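Local atomic coordinates of organic hydroperoxide resistance protein (Elizabethkingia anophelis NUHP1, PDB entry 6D9N), a protein that probably detoxifies organic hydroperoxides by thiol-dependent reduction, as in other members of the OsmC/Ohr family. Residues P111-T114 with I115-Q119. Numbering follows the deposited sequence. Where two conformers were deposited one is given.
Sequences PGVT and IEEAQ
Thr114 and Glu117 form a capping box at the start of helix 115-128, the helix entered by the loop that follows strand 100-109. Thr114 sits at the N-cap, and its OG1 accepts the backbone N-H of Glu117 over 3.1 Å, measured to Glu117 N, in a nearly straight bond. That reach depends on OG1 lying between the backbone N and the carbonyl carbon of its own residue (chi1 70°), which turns the hydroxyl over the first turn of the helix. The return bond runs from Thr114 N to Glu117 OE1, 3.0 Å apart. Here the carboxylate oxygen is approached on its anti side, with the donor tilted 32° out of the carboxylate plane. Glu117 gets there by folding CG back beside its own N (chi1 -72°) and then extending, so that its aliphatic part passes close to the threonine hydroxyl, with CG 3.3 Å from Thr114 OG1. The two bonds take up the N-H of the cap residue, Thr114, and that of Glu117 in the first turn, and Glu117 OE1 takes a further bond from a water, which also makes a weak link to Gly112 O. A carboxylate placed at this end of the helix would probably interact favourably with the helix dipole.

Val113 makes the apolar contact of the turn, its CG2 packing 3.9 Å from Ala118 CB. Its own CB is in van der Waals contact with Glu117 OE1 at 3.5 Å, which puts the valine alongside the carboxylate. This valine also rests on Ile79 and Thr81, and its carbonyl oxygen accepts from Asn147 ND2; Ala118 touches Val145 of strand 141-146. Val113 and its neighbours tie the start of the helix to the C-terminal segment and to the loop after helix 54-77. Regular helical bonding begins at once, with Ala118 N donating to Thr114 O at 2.9 Å.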
ATOM      1  N   PRO B 111     -18.465  -6.177  16.135  1.00  9.25           N
ATOM      2  CA  PRO B 111     -19.669  -6.715  16.781  1.00 10.07           C
ATOM      3  C   PRO B 111     -19.510  -6.741  18.287  1.00 10.51           C
ATOM      4  O   PRO B 111     -18.417  -6.961  18.817  1.00 10.90           O
ATOM      5  CB  PRO B 111     -19.733  -8.159  16.266  1.00 11.14           C
ATOM      6  CG  PRO B 111     -18.845  -8.182  15.046  1.00 10.53           C
ATOM      7  CD  PRO B 111     -17.752  -7.192  15.323  1.00  9.99           C
ATOM      8  N   GLY B 112     -20.629  -6.541  18.993  1.00 11.20           N
ATOM      9  CA  GLY B 112     -20.712  -6.811  20.418  1.00 12.52           C
ATOM     10  C   GLY B 112     -20.252  -5.706  21.329  1.00 13.07           C
ATOM     11  O   GLY B 112     -20.176  -5.936  22.548  1.00 15.31           O
ATOM     12  N   VAL B 113     -19.979  -4.518  20.814  1.00 11.84           N
ATOM     13  CA  VAL B 113     -19.580  -3.393  21.643  1.00 11.45           C
ATOM     14  C   VAL B 113     -20.578  -2.262  21.458  1.00 10.76           C
ATOM     15  O   VAL B 113     -21.371  -2.249  20.511  1.00 12.35           O
ATOM     16  CB  VAL B 113     -18.152  -2.914  21.314  1.00 11.87           C
ATOM     17  CG1 VAL B 113     -17.165  -4.046  21.442  1.00 13.09           C
ATOM     18  CG2 VAL B 113     -18.070  -2.309  19.885  1.00 11.99           C
ATOM     19  N   THR B 114     -20.530  -1.290  22.370  1.00 10.81           N
ATOM     20  CA  THR B 114     -21.353  -0.101  22.210  1.00 11.04           C
ATOM     21  C   THR B 114     -20.698   0.849  21.205  1.00 10.64           C
ATOM     22  O   THR B 114     -19.511   0.719  20.873  1.00 10.68           O
ATOM     23  CB  THR B 114     -21.478   0.653  23.537  1.00 12.04           C
ATOM     24  OG1 THR B 114     -20.200   1.235  23.844  1.00 12.39           O
ATOM     25  CG2 THR B 114     -21.944  -0.263  24.678  1.00 12.61           C
ATOM     26  N   ILE B 115     -21.473   1.832  20.716  1.00 10.00           N
ATOM     27  CA  ILE B 115     -20.877   2.744  19.733  1.00 10.49           C
ATOM     28  C   ILE B 115     -19.773   3.590  20.360  1.00 10.34           C
ATOM     29  O   ILE B 115     -18.797   3.922  19.682  1.00 10.75           O
ATOM     30  CB  ILE B 115     -21.932   3.578  18.984  1.00 12.98           C
ATOM     31  CG1 ILE B 115     -21.399   3.956  17.583  1.00 14.38           C
ATOM     32  CG2 ILE B 115     -22.274   4.850  19.735  1.00 14.24           C
ATOM     33  CD1 ILE B 115     -21.239   2.723  16.648  1.00 15.17           C
ATOM     34  N   GLU B 116     -19.889   3.961  21.633  1.00 10.55           N
ATOM     35  CA  GLU B 116     -18.808   4.708  22.265  1.00 10.85           C
ATOM     36  C   GLU B 116     -17.537   3.876  22.319  1.00 11.28           C
ATOM     37  O   GLU B 116     -16.442   4.372  22.042  1.00 11.24           O
ATOM     38  CB  GLU B 116     -19.213   5.132  23.681  1.00 11.91           C
ATOM     39  CG  GLU B 116     -20.271   6.217  23.667  1.00 13.62           C
ATOM     40  CD  GLU B 116     -20.876   6.489  25.043  1.00 16.30           C
ATOM     41  OE1 GLU B 116     -20.377   5.956  26.063  1.00 17.64           O
ATOM     42  OE2 GLU B 116     -21.869   7.237  25.099  1.00 18.31           O
ATOM     43  N   GLU B 117     -17.649   2.602  22.664  1.00 10.84           N
ATOM     44  CA  GLU B 117     -16.481   1.728  22.656  1.00 11.24           C
ATOM     45  C   GLU B 117     -15.907   1.599  21.255  1.00 10.43           C
ATOM     46  O   GLU B 117     -14.687   1.665  21.053  1.00 10.69           O
ATOM     47  CB  GLU B 117     -16.878   0.349  23.194  1.00 11.79           C
ATOM     48  CG  GLU B 117     -17.138   0.380  24.699  1.00 14.11           C
ATOM     49  CD  GLU B 117     -17.825  -0.844  25.254  1.00 16.13           C
ATOM     50  OE1 GLU B 117     -18.459  -1.617  24.504  1.00 15.03           O
ATOM     51  OE2 GLU B 117     -17.739  -1.029  26.499  1.00 19.14           O
ATOM     52  N   ALA B 118     -16.780   1.397  20.271  1.00 10.24           N
ATOM     53  CA  ALA B 118     -16.318   1.258  18.888  1.00 10.64           C
ATOM     54  C   ALA B 118     -15.562   2.491  18.425  1.00 10.18           C
ATOM     55  O   ALA B 118     -14.516   2.377  17.760  1.00 10.19           O
ATOM     56  CB  ALA B 118     -17.517   0.988  17.972  1.00 11.36           C
ATOM     57  N   GLN B 119     -16.085   3.677  18.749  1.00 10.33           N
ATOM     58  CA  GLN B 119     -15.422   4.916  18.367  0.64 11.37           C
ATOM     59  C   GLN B 119     -14.063   5.048  19.037  1.00 10.93           C
ATOM     60  O   GLN B 119     -13.080   5.466  18.403  1.00 11.94           O
ATOM     61  CB  GLN B 119     -16.317   6.104  18.720  0.64 13.45           C
ATOM     62  CG  GLN B 119     -17.482   6.218  17.773  0.64 16.24           C
ATOM     63  CD  GLN B 119     -18.596   7.108  18.291  0.64 18.83           C
ATOM     64  OE1 GLN B 119     -18.549   7.592  19.421  0.64 20.11           O
ATOM     65  NE2 GLN B 119     -19.607   7.329  17.458  0.64 20.42           N
TER
HETATM   66  O   HOH W   1     -19.573  -3.978  25.334  1.00 20.14           O